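Cellulase (Xanthomonas axonopodis pv. citri, PDB 4W7W) probably hydrolyses the beta-1,4-glycosidic bonds of cellulose as a glycosyl hydrolase family 5 cellulase with an (alpha/beta)8 barrel, and binds cello-oligosaccharide. Local coordinates at residues L107-Y112 and D132-L137; G128-L133 and G150-P155; G169-I174 and E210-P215. All blocks are in the same frame, centred on the assembly; numbering follows the deposited sequence. Where two conformers were deposited one is given.

Interaction 1: L107-Y112 and D132-L137; sequences LDLHNY and DLWRRL
Leu107 and Leu109 of strand 107-109 meet Leu133 and Trp134 of helix 132-137, the two axes running nearly antiparallel at 162° and 11.8 Å apart. The contact is buried, with no hydrogen bond across it. Leu109 and Leu133 meet end on, CD2 of Leu109 lying 3.8 Å from CD1 of Leu133. Leu109 turns its CG anti to the backbone N (chi1 -166°), which carries its methyls to CD1 of Leu133. Leu109 and the indole of Trp134 run alongside each other in opposite senses. CB of Leu109 comes within 4.0 Å of Trp134 CZ2, while CD2 of Leu109 lies obliquely to the ring near NE1. Leu107 meets the six-membered end, its carbonyl O at the ring edge, near the plane, 3.7 Å from Trp134 CH2. CD1 of Leu133 and CD1 of Leu137 lie over one face, offset toward its rim. Away from the strand, Asp132 joins Arg135 and Arg136 in a salt-bridge network. Trp134 NE1 donates to Leu151 O in the loop after the next strand. Strand 104-109 packs under the helix that follows it, as in a beta-alpha unit of the (alpha/beta)8 barrel. The indole also packs on helix 160-176, and both strand leucines on Phe70.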
loop_
_atom_site.group_PDB
_atom_site.type_symbol
_atom_site.label_atom_id
_atom_site.label_comp_id
_atom_site.label_asym_id
_atom_site.label_seq_id
_atom_site.Cartn_x
_atom_site.Cartn_y
_atom_site.Cartn_z
ATOM N N LEU A 107 -0.218 -0.568 -7.803
ATOM C CA LEU A 107 -1.532 0.037 -7.984
ATOM C C LEU A 107 -2.296 -0.160 -6.689
ATOM O O LEU A 107 -2.712 -1.287 -6.381
ATOM C CB LEU A 107 -2.256 -0.638 -9.146
ATOM C CG LEU A 107 -1.546 -0.530 -10.489
ATOM C CD1 LEU A 107 -2.397 -1.176 -11.577
ATOM C CD2 LEU A 107 -1.195 0.911 -10.841
ATOM N N ASP A 108 -2.434 0.912 -5.908
ATOM C CA ASP A 108 -3.103 0.854 -4.599
ATOM C C ASP A 108 -4.517 1.381 -4.729
ATOM O O ASP A 108 -4.731 2.578 -4.848
ATOM C CB ASP A 108 -2.311 1.686 -3.578
ATOM C CG ASP A 108 -3.118 2.140 -2.387
ATOM O OD1 ASP A 108 -4.115 1.489 -2.013
ATOM O OD2 ASP A 108 -2.707 3.210 -1.852
ATOM N N LEU A 109 -5.473 0.451 -4.740
ATOM C CA LEU A 109 -6.895 0.807 -4.725
ATOM C C LEU A 109 -7.200 1.327 -3.312
ATOM O O LEU A 109 -7.354 0.545 -2.368
ATOM C CB LEU A 109 -7.759 -0.399 -5.068
ATOM C CG LEU A 109 -9.216 -0.052 -5.396
ATOM C CD1 LEU A 109 -9.326 0.614 -6.755
ATOM C CD2 LEU A 109 -10.057 -1.314 -5.362
ATOM N N HIS A 110 -7.202 2.647 -3.155
ATOM C CA HIS A 110 -7.026 3.246 -1.841
ATOM C C HIS A 110 -8.371 3.508 -1.176
ATOM O O HIS A 110 -8.767 4.654 -0.978
ATOM C CB HIS A 110 -6.187 4.509 -1.961
ATOM C CG HIS A 110 -5.537 4.937 -0.680
ATOM N ND1 HIS A 110 -4.292 4.483 -0.298
ATOM C CD2 HIS A 110 -5.938 5.795 0.284
ATOM C CE1 HIS A 110 -3.953 5.057 0.842
ATOM N NE2 HIS A 110 -4.932 5.860 1.215
ATOM N N ASN A 111 -9.072 2.416 -0.838
ATOM C CA ASN A 111 -10.510 2.511 -0.603
ATOM C C ASN A 111 -11.058 2.019 0.722
ATOM O O ASN A 111 -12.254 2.158 0.943
ATOM C CB ASN A 111 -11.287 1.890 -1.778
ATOM C CG ASN A 111 -11.570 2.905 -2.829
ATOM O OD1 ASN A 111 -10.668 3.295 -3.582
ATOM N ND2 ASN A 111 -12.782 3.438 -2.819
ATOM N N TYR A 112 -10.250 1.446 1.618
ATOM C CA TYR A 112 -10.731 1.128 2.965
ATOM C C TYR A 112 -11.925 0.168 2.958
ATOM O O TYR A 112 -12.754 0.185 3.867
ATOM C CB TYR A 112 -11.067 2.397 3.758
ATOM C CG TYR A 112 -9.945 3.414 3.807
ATOM C CD1 TYR A 112 -8.977 3.347 4.776
ATOM C CD2 TYR A 112 -9.842 4.436 2.857
ATOM C CE1 TYR A 112 -7.944 4.266 4.835
ATOM C CE2 TYR A 112 -8.811 5.358 2.894
ATOM C CZ TYR A 112 -7.866 5.272 3.891
ATOM O OH TYR A 112 -6.844 6.198 3.937
ATOM N N ASP A 132 -14.620 -7.752 -9.862
ATOM C CA ASP A 132 -14.781 -7.198 -11.203
ATOM C C ASP A 132 -13.785 -6.077 -11.478
ATOM O O ASP A 132 -13.172 -6.019 -12.553
ATOM C CB ASP A 132 -16.209 -6.704 -11.434
ATOM C CG ASP A 132 -16.396 -6.150 -12.826
ATOM O OD1 ASP A 132 -16.538 -6.970 -13.768
ATOM O OD2 ASP A 132 -16.406 -4.921 -12.993
ATOM N N LEU A 133 -13.612 -5.186 -10.506
ATOM C CA LEU A 133 -12.631 -4.124 -10.626
ATOM C C LEU A 133 -11.259 -4.724 -10.942
ATOM O O LEU A 133 -10.581 -4.309 -11.891
ATOM C CB LEU A 133 -12.612 -3.302 -9.338
ATOM C CG LEU A 133 -11.587 -2.174 -9.190
ATOM C CD1 LEU A 133 -10.170 -2.661 -8.910
ATOM C CD2 LEU A 133 -11.621 -1.227 -10.386
ATOM N N TRP A 134 -10.844 -5.710 -10.141
ATOM C CA TRP A 134 -9.517 -6.260 -10.321
ATOM C C TRP A 134 -9.370 -7.126 -11.551
ATOM O O TRP A 134 -8.301 -7.184 -12.133
ATOM C CB TRP A 134 -9.043 -6.964 -9.039
ATOM C CG TRP A 134 -8.463 -5.985 -8.059
ATOM C CD1 TRP A 134 -8.990 -5.571 -6.879
ATOM C CD2 TRP A 134 -7.281 -5.216 -8.270
ATOM N NE1 TRP A 134 -8.191 -4.606 -6.321
ATOM C CE2 TRP A 134 -7.136 -4.370 -7.164
ATOM C CE3 TRP A 134 -6.326 -5.167 -9.287
ATOM C CZ2 TRP A 134 -6.070 -3.491 -7.040
ATOM C CZ3 TRP A 134 -5.275 -4.287 -9.169
ATOM C CH2 TRP A 134 -5.143 -3.464 -8.064
ATOM N N ARG A 135 -10.439 -7.801 -11.975
ATOM C CA ARG A 135 -10.435 -8.459 -13.283
ATOM C C ARG A 135 -10.061 -7.452 -14.377
ATOM O O ARG A 135 -9.190 -7.707 -15.220
ATOM C CB ARG A 135 -11.804 -9.063 -13.585
ATOM C CG ARG A 135 -11.933 -9.663 -14.978
ATOM C CD ARG A 135 -13.329 -10.211 -15.261
ATOM N NE ARG A 135 -14.298 -9.132 -15.367
ATOM C CZ ARG A 135 -14.511 -8.408 -16.459
ATOM N NH1 ARG A 135 -13.842 -8.662 -17.569
ATOM N NH2 ARG A 135 -15.381 -7.400 -16.413
ATOM N N ARG A 136 -10.730 -6.315 -14.346
ATOM C CA ARG A 136 -10.524 -5.300 -15.371
ATOM C C ARG A 136 -9.115 -4.722 -15.313
ATOM O O ARG A 136 -8.481 -4.546 -16.353
ATOM C CB ARG A 136 -11.576 -4.221 -15.238
ATOM C CG ARG A 136 -12.976 -4.703 -15.558
ATOM C CD ARG A 136 -13.997 -3.643 -15.249
ATOM N NE ARG A 136 -15.386 -4.045 -15.461
ATOM C CZ ARG A 136 -16.012 -3.951 -16.623
ATOM N NH1 ARG A 136 -15.353 -3.602 -17.711
ATOM N NH2 ARG A 136 -17.291 -4.264 -16.705
ATOM N N LEU A 137 -8.617 -4.395 -14.125
ATOM C CA LEU A 137 -7.252 -3.894 -14.019
ATOM C C LEU A 137 -6.240 -4.948 -14.423
ATOM O O LEU A 137 -5.257 -4.641 -15.103
ATOM C CB LEU A 137 -6.931 -3.350 -12.630
ATOM C CG LEU A 137 -7.663 -2.068 -12.246
ATOM C CD1 LEU A 137 -7.259 -1.663 -10.836
ATOM C CD2 LEU A 137 -7.379 -0.935 -13.207
#

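Interaction 2: G128-L133 and G150-P155; sequences GALADL and GLMNEP. With BGC (beta-D-glucopyranose), chain C.
Leu130 meets Met152 methyl to methyl, and this pair carries most of a small contact. CB of Leu130 leaves helix 128-133 toward segment 150-155. With CG anti to the backbone N (chi1 -180°), the branch extends away from the helix axis and both methyls reach the same partner atom. CD1 lies 3.7 Å from CE of Met152, and CD2 lies 4.0 Å from CE of Met152. CD1 of Leu130 makes a looser approach, 4.2 Å, to the carbonyl O of Leu151, an atom that accepts a hydrogen bond from Trp134 NE1. Met152 is bent at chi2 (60°) and chi3 (67°). The bends bring its CE nearer the helix than its CB direction alone would suggest.

Two residues further on, Glu154 turns to the other side of the loop and meets a bound beta-D-glucopyranose. O4 of this sugar donates a hydrogen bond to OE1 of Glu154, 2.6 Å long. OE2 of Glu154 lies 3.4 Å from C6 of the same sugar and is hydrogen-bonded to His224 ND1. The sugar takes a further hydrogen bond partner in Tyr231 O. The Asn-Glu-Pro sequence at the end of the fourth barrel strand is a family 5 hallmark. The loop packs on the helix through Met152 and meets the sugar through Glu154.

Around the Leu130-Met152 pair, Leu109 of strand 104-109 touches both residues. Trp72 of helix 72-75 packs on Leu130, while helix 160-176 supplies Thr170 against Leu130 and Trp163 against Met152.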
loop_
_atom_site.group_PDB
_atom_site.type_symbol
_atom_site.label_atom_id
_atom_site.label_comp_id
_atom_site.label_asym_id
_atom_site.label_seq_id
_atom_site.Cartn_x
_atom_site.Cartn_y
_atom_site.Cartn_z
ATOM N N GLY A 128 -18.224 -9.374 -4.951
ATOM C CA GLY A 128 -17.973 -9.588 -6.361
ATOM C C GLY A 128 -17.633 -8.315 -7.109
ATOM O O GLY A 128 -16.957 -8.381 -8.129
ATOM N N ALA A 129 -18.110 -7.166 -6.628
ATOM C CA ALA A 129 -17.817 -5.907 -7.323
ATOM C C ALA A 129 -16.314 -5.633 -7.288
ATOM O O ALA A 129 -15.753 -5.149 -8.267
ATOM C CB ALA A 129 -18.592 -4.734 -6.741
ATOM N N LEU A 130 -15.659 -5.935 -6.169
ATOM C CA LEU A 130 -14.204 -5.746 -6.081
ATOM C C LEU A 130 -13.467 -6.692 -7.015
ATOM O O LEU A 130 -12.471 -6.324 -7.641
ATOM C CB LEU A 130 -13.725 -5.941 -4.657
ATOM C CG LEU A 130 -12.213 -5.759 -4.457
ATOM C CD1 LEU A 130 -11.765 -4.359 -4.832
ATOM C CD2 LEU A 130 -11.839 -6.083 -3.017
ATOM N N ALA A 131 -13.982 -7.917 -7.145
ATOM C CA ALA A 131 -13.381 -8.879 -8.073
ATOM C C ALA A 131 -13.495 -8.375 -9.517
ATOM O O ALA A 131 -12.585 -8.565 -10.313
ATOM C CB ALA A 131 -13.989 -10.261 -7.898
ATOM N N ASP A 132 -14.620 -7.752 -9.862
ATOM C CA ASP A 132 -14.781 -7.198 -11.203
ATOM C C ASP A 132 -13.785 -6.077 -11.478
ATOM O O ASP A 132 -13.172 -6.019 -12.553
ATOM C CB ASP A 132 -16.209 -6.704 -11.434
ATOM C CG ASP A 132 -16.396 -6.150 -12.826
ATOM O OD1 ASP A 132 -16.538 -6.970 -13.768
ATOM O OD2 ASP A 132 -16.406 -4.921 -12.993
ATOM N N LEU A 133 -13.612 -5.186 -10.506
ATOM C CA LEU A 133 -12.631 -4.124 -10.626
ATOM C C LEU A 133 -11.259 -4.724 -10.942
ATOM O O LEU A 133 -10.581 -4.309 -11.891
ATOM C CB LEU A 133 -12.612 -3.302 -9.338
ATOM C CG LEU A 133 -11.587 -2.174 -9.190
ATOM C CD1 LEU A 133 -10.170 -2.661 -8.910
ATOM C CD2 LEU A 133 -11.621 -1.227 -10.386
ATOM N N GLY A 150 -2.097 -3.904 -5.635
ATOM C CA GLY A 150 -2.411 -3.657 -4.222
ATOM C C GLY A 150 -3.910 -3.679 -4.013
ATOM O O GLY A 150 -4.598 -2.664 -4.172
ATOM N N LEU A 151 -4.429 -4.850 -3.670
ATOM C CA LEU A 151 -5.875 -5.090 -3.711
ATOM C C LEU A 151 -6.748 -4.057 -3.022
ATOM O O LEU A 151 -7.809 -3.716 -3.531
ATOM C CB LEU A 151 -6.207 -6.455 -3.125
ATOM C CG LEU A 151 -5.572 -7.657 -3.818
ATOM C CD1 LEU A 151 -6.179 -8.928 -3.247
ATOM C CD2 LEU A 151 -5.723 -7.568 -5.338
ATOM N N MET A 152 -6.357 -3.614 -1.825
ATOM C CA MET A 152 -7.220 -2.697 -1.099
ATOM C C MET A 152 -6.469 -2.037 0.028
ATOM O O MET A 152 -5.915 -2.720 0.892
ATOM C CB MET A 152 -8.406 -3.445 -0.480
ATOM C CG MET A 152 -9.391 -2.558 0.253
ATOM S SD MET A 152 -10.156 -1.275 -0.757
ATOM C CE MET A 152 -11.138 -2.289 -1.862
ATOM N N ASN A 153 -6.492 -0.718 0.081
ATOM C CA ASN A 153 -5.882 -0.028 1.203
ATOM C C ASN A 153 -6.721 -0.208 2.462
ATOM O O ASN A 153 -7.886 0.193 2.487
ATOM C CB ASN A 153 -5.737 1.448 0.934
ATOM C CG ASN A 153 -5.011 2.132 2.058
ATOM O OD1 ASN A 153 -3.842 1.828 2.296
ATOM N ND2 ASN A 153 -5.674 3.020 2.767
ATOM N N GLU A 154 -6.109 -0.752 3.516
ATOM C CA GLU A 154 -6.686 -0.741 4.880
ATOM C C GLU A 154 -8.175 -1.102 4.967
ATOM O O GLU A 154 -8.996 -0.314 5.451
ATOM C CB GLU A 154 -6.410 0.595 5.571
ATOM C CG GLU A 154 -4.921 0.829 5.717
ATOM C CD GLU A 154 -4.574 2.032 6.563
ATOM O OE1 GLU A 154 -5.496 2.702 7.055
ATOM O OE2 GLU A 154 -3.348 2.295 6.725
ATOM N N PRO A 155 -8.541 -2.318 4.545
ATOM C CA PRO A 155 -9.878 -2.788 4.901
ATOM C C PRO A 155 -10.101 -2.662 6.409
ATOM O O PRO A 155 -9.185 -2.868 7.197
ATOM C CB PRO A 155 -9.857 -4.270 4.504
ATOM C CG PRO A 155 -8.709 -4.424 3.552
ATOM C CD PRO A 155 -7.700 -3.400 4.015
HETATM C C2 BGC C . -7.008 5.561 10.881
HETATM C C3 BGC C . -6.701 5.563 9.390
HETATM C C4 BGC C . -5.228 5.260 9.132
HETATM C C5 BGC C . -4.822 3.992 9.875
HETATM C C6 BGC C . -3.326 3.749 9.797
HETATM C C1 BGC C . -6.533 4.253 11.483
HETATM O O2 BGC C . -8.412 5.695 11.124
HETATM O O3 BGC C . -7.024 6.842 8.845
HETATM O O4 BGC C . -4.970 5.163 7.730
HETATM O O5 BGC C . -5.133 4.105 11.263
HETATM O O6 BGC C . -2.960 2.590 10.554
#

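Interaction 3: G169-I174 and E210-P215; sequences GTITAI and EILKDP
Ile171 lays its two branches over segment 210-215, and all the close contacts between the two segments run through it. Its CG2 branch faces the backbone and carboxylate side of the loop. CG2 of Ile171 lies 3.8 Å from the carbonyl O of Lys213. The same methyl of Ile171 is 3.9 Å from OD1 of Asp214, and the Asp214 CB and CG are close by. CG2 of Ile171 also grazes CD of Pro215 at 4.5 Å. The other branch heads for a leucine: CD1 of Ile171 is 4.0 Å from CD1 of Leu212.

With CG2 anti to the backbone N and CG1 beside it (chi1 -69°), CG2 faces Lys213 and Asp214 while CD1, at the end of the CG1 arm, reaches Leu212. The side chains of Leu212 and Asp214 each cross Ile171 at about a right angle. No hydrogen bond links the two segments. One isoleucine packs against a mixed surface: a leucine methyl and a proline ring carbon as well as a carbonyl and a carboxylate.

The Asp214 carboxylate and Lys213 O have partners on helix 160-176 and in the chain that follows the loop. OD1 of Asp214 pairs with Arg175 NE of that helix in a salt bridge and accepts from Gly216 N, while OD2 accepts from Asn218 N. These bonds hold the carboxylate in place beside the Ile171 methyl. Lys213 O takes a hydrogen bond from Gln168 NE2 of helix 160-176. Val185 of strand 183-186 touches both Ile171 and Leu212 from the inner side.

Interaction 3 is a helix-to-loop contact in the outer layer of the TIM barrel, flanked by a salt bridge and a hydrogen bond from the same helix. Helix 160-176, which follows the fourth strand, meets the loop that leads into the sixth strand, 219-226.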
loop_
_atom_site.group_PDB
_atom_site.type_symbol
_atom_site.label_atom_id
_atom_site.label_comp_id
_atom_site.label_asym_id
_atom_site.label_seq_id
_atom_site.Cartn_x
_atom_site.Cartn_y
_atom_site.Cartn_z
ATOM N N GLY A 169 -11.842 -14.020 -3.621
ATOM C CA GLY A 169 -12.548 -13.800 -4.874
ATOM C C GLY A 169 -11.764 -12.891 -5.803
ATOM O O GLY A 169 -11.753 -13.081 -7.018
ATOM N N THR A 170 -11.097 -11.910 -5.233
ATOM C CA THR A 170 -10.313 -10.982 -6.018
ATOM C C THR A 170 -9.055 -11.638 -6.600
ATOM O O THR A 170 -8.736 -11.449 -7.777
ATOM C CB THR A 170 -9.963 -9.792 -5.129
ATOM O OG1 THR A 170 -11.167 -9.142 -4.716
ATOM C CG2 THR A 170 -9.138 -8.787 -5.881
ATOM N N ILE A 171 -8.338 -12.399 -5.781
ATOM C CA ILE A 171 -7.170 -13.150 -6.253
ATOM C C ILE A 171 -7.575 -14.069 -7.399
ATOM O O ILE A 171 -6.936 -14.108 -8.451
ATOM C CB ILE A 171 -6.546 -13.946 -5.100
ATOM C CG1 ILE A 171 -5.903 -13.004 -4.074
ATOM C CG2 ILE A 171 -5.546 -14.957 -5.613
ATOM C CD1 ILE A 171 -5.693 -13.669 -2.729
ATOM N N THR A 172 -8.663 -14.795 -7.215
ATOM C CA THR A 172 -9.147 -15.717 -8.229
ATOM C C THR A 172 -9.446 -14.972 -9.522
ATOM O O THR A 172 -9.077 -15.426 -10.611
ATOM C CB THR A 172 -10.357 -16.487 -7.694
ATOM O OG1 THR A 172 -9.891 -17.316 -6.626
ATOM C CG2 THR A 172 -11.045 -17.308 -8.775
ATOM N N ALA A 173 -10.147 -13.852 -9.411
ATOM C CA ALA A 173 -10.500 -13.054 -10.584
ATOM C C ALA A 173 -9.254 -12.605 -11.341
ATOM O O ALA A 173 -9.208 -12.642 -12.581
ATOM C CB ALA A 173 -11.355 -11.867 -10.192
ATOM N N ILE A 174 -8.244 -12.158 -10.617
ATOM C CA ILE A 174 -7.012 -11.719 -11.249
ATOM C C ILE A 174 -6.361 -12.897 -11.971
ATOM O O ILE A 174 -5.950 -12.774 -13.122
ATOM C CB ILE A 174 -6.053 -11.105 -10.214
ATOM C CG1 ILE A 174 -6.616 -9.751 -9.727
ATOM C CG2 ILE A 174 -4.637 -10.962 -10.774
ATOM C CD1 ILE A 174 -5.968 -9.228 -8.451
ATOM N N GLU A 210 -4.984 -17.612 6.539
ATOM C CA GLU A 210 -4.418 -18.925 6.251
ATOM C C GLU A 210 -5.210 -19.711 5.192
ATOM O O GLU A 210 -4.689 -20.626 4.568
ATOM C CB GLU A 210 -4.289 -19.709 7.554
ATOM C CG GLU A 210 -3.092 -19.178 8.300
ATOM C CD GLU A 210 -3.046 -19.483 9.787
ATOM O OE1 GLU A 210 -3.728 -20.413 10.262
ATOM O OE2 GLU A 210 -2.281 -18.774 10.497
ATOM N N ILE A 211 -6.467 -19.345 5.002
ATOM C CA ILE A 211 -7.326 -20.050 4.060
ATOM C C ILE A 211 -6.980 -19.705 2.615
ATOM O O ILE A 211 -7.367 -20.436 1.708
ATOM C CB ILE A 211 -8.835 -19.744 4.294
ATOM C CG1 ILE A 211 -9.235 -18.389 3.718
ATOM C CG2 ILE A 211 -9.229 -19.870 5.752
ATOM C CD1 ILE A 211 -10.654 -18.038 4.018
ATOM N N LEU A 212 -6.290 -18.589 2.376
ATOM C CA LEU A 212 -6.162 -18.117 1.009
ATOM C C LEU A 212 -5.311 -19.016 0.142
ATOM O O LEU A 212 -4.301 -19.543 0.585
ATOM C CB LEU A 212 -5.550 -16.731 0.944
ATOM C CG LEU A 212 -6.378 -15.586 1.488
ATOM C CD1 LEU A 212 -5.619 -14.296 1.232
ATOM C CD2 LEU A 212 -7.744 -15.491 0.851
ATOM N N LYS A 213 -5.734 -19.125 -1.111
ATOM C CA LYS A 213 -4.994 -19.843 -2.130
ATOM C C LYS A 213 -4.817 -18.954 -3.344
ATOM O O LYS A 213 -5.771 -18.360 -3.847
ATOM C CB LYS A 213 -5.732 -21.124 -2.537
ATOM C CG LYS A 213 -5.879 -22.149 -1.417
ATOM C CD LYS A 213 -6.672 -23.359 -1.897
ATOM C CE LYS A 213 -8.159 -23.175 -1.624
ATOM N NZ LYS A 213 -8.997 -24.214 -2.290
ATOM N N ASP A 214 -3.582 -18.882 -3.818
ATOM C CA ASP A 214 -3.283 -18.176 -5.055
ATOM C C ASP A 214 -2.784 -19.199 -6.056
ATOM O O ASP A 214 -1.660 -19.689 -5.928
ATOM C CB ASP A 214 -2.202 -17.132 -4.822
ATOM C CG ASP A 214 -1.811 -16.397 -6.094
ATOM O OD1 ASP A 214 -2.434 -16.647 -7.153
ATOM O OD2 ASP A 214 -0.864 -15.591 -6.037
ATOM N N PRO A 215 -3.607 -19.528 -7.070
ATOM C CA PRO A 215 -3.138 -20.523 -8.034
ATOM C C PRO A 215 -1.926 -20.074 -8.860
ATOM O O PRO A 215 -1.274 -20.908 -9.473
ATOM C CB PRO A 215 -4.366 -20.780 -8.912
ATOM C CG PRO A 215 -5.180 -19.542 -8.790
ATOM C CD PRO A 215 -4.948 -19.020 -7.399
#

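In the fold
Interactions 1 and 2 are buried and their centres lie about 5 Å apart. Both use helix 127-141, sharing Asp132 and Leu133, and join it to the third strand and to the loop after the fourth. Leu107 O to Gly150 N and Leu109 O to Asn153 N are probable hydrogen bonds between their segments. Interaction 3 is a surface contact further out, on helix 160-176, with exposed residues and a charged carboxylate beside its isoleucine. That helix still reaches the other two, since Thr170 and Ile174 pack on Trp134 and Leu151. Of the three, interaction 2 includes a hydrogen bond between Glu154 and a bound glucose, while interaction 1 holds His110 of a second glycan pocket.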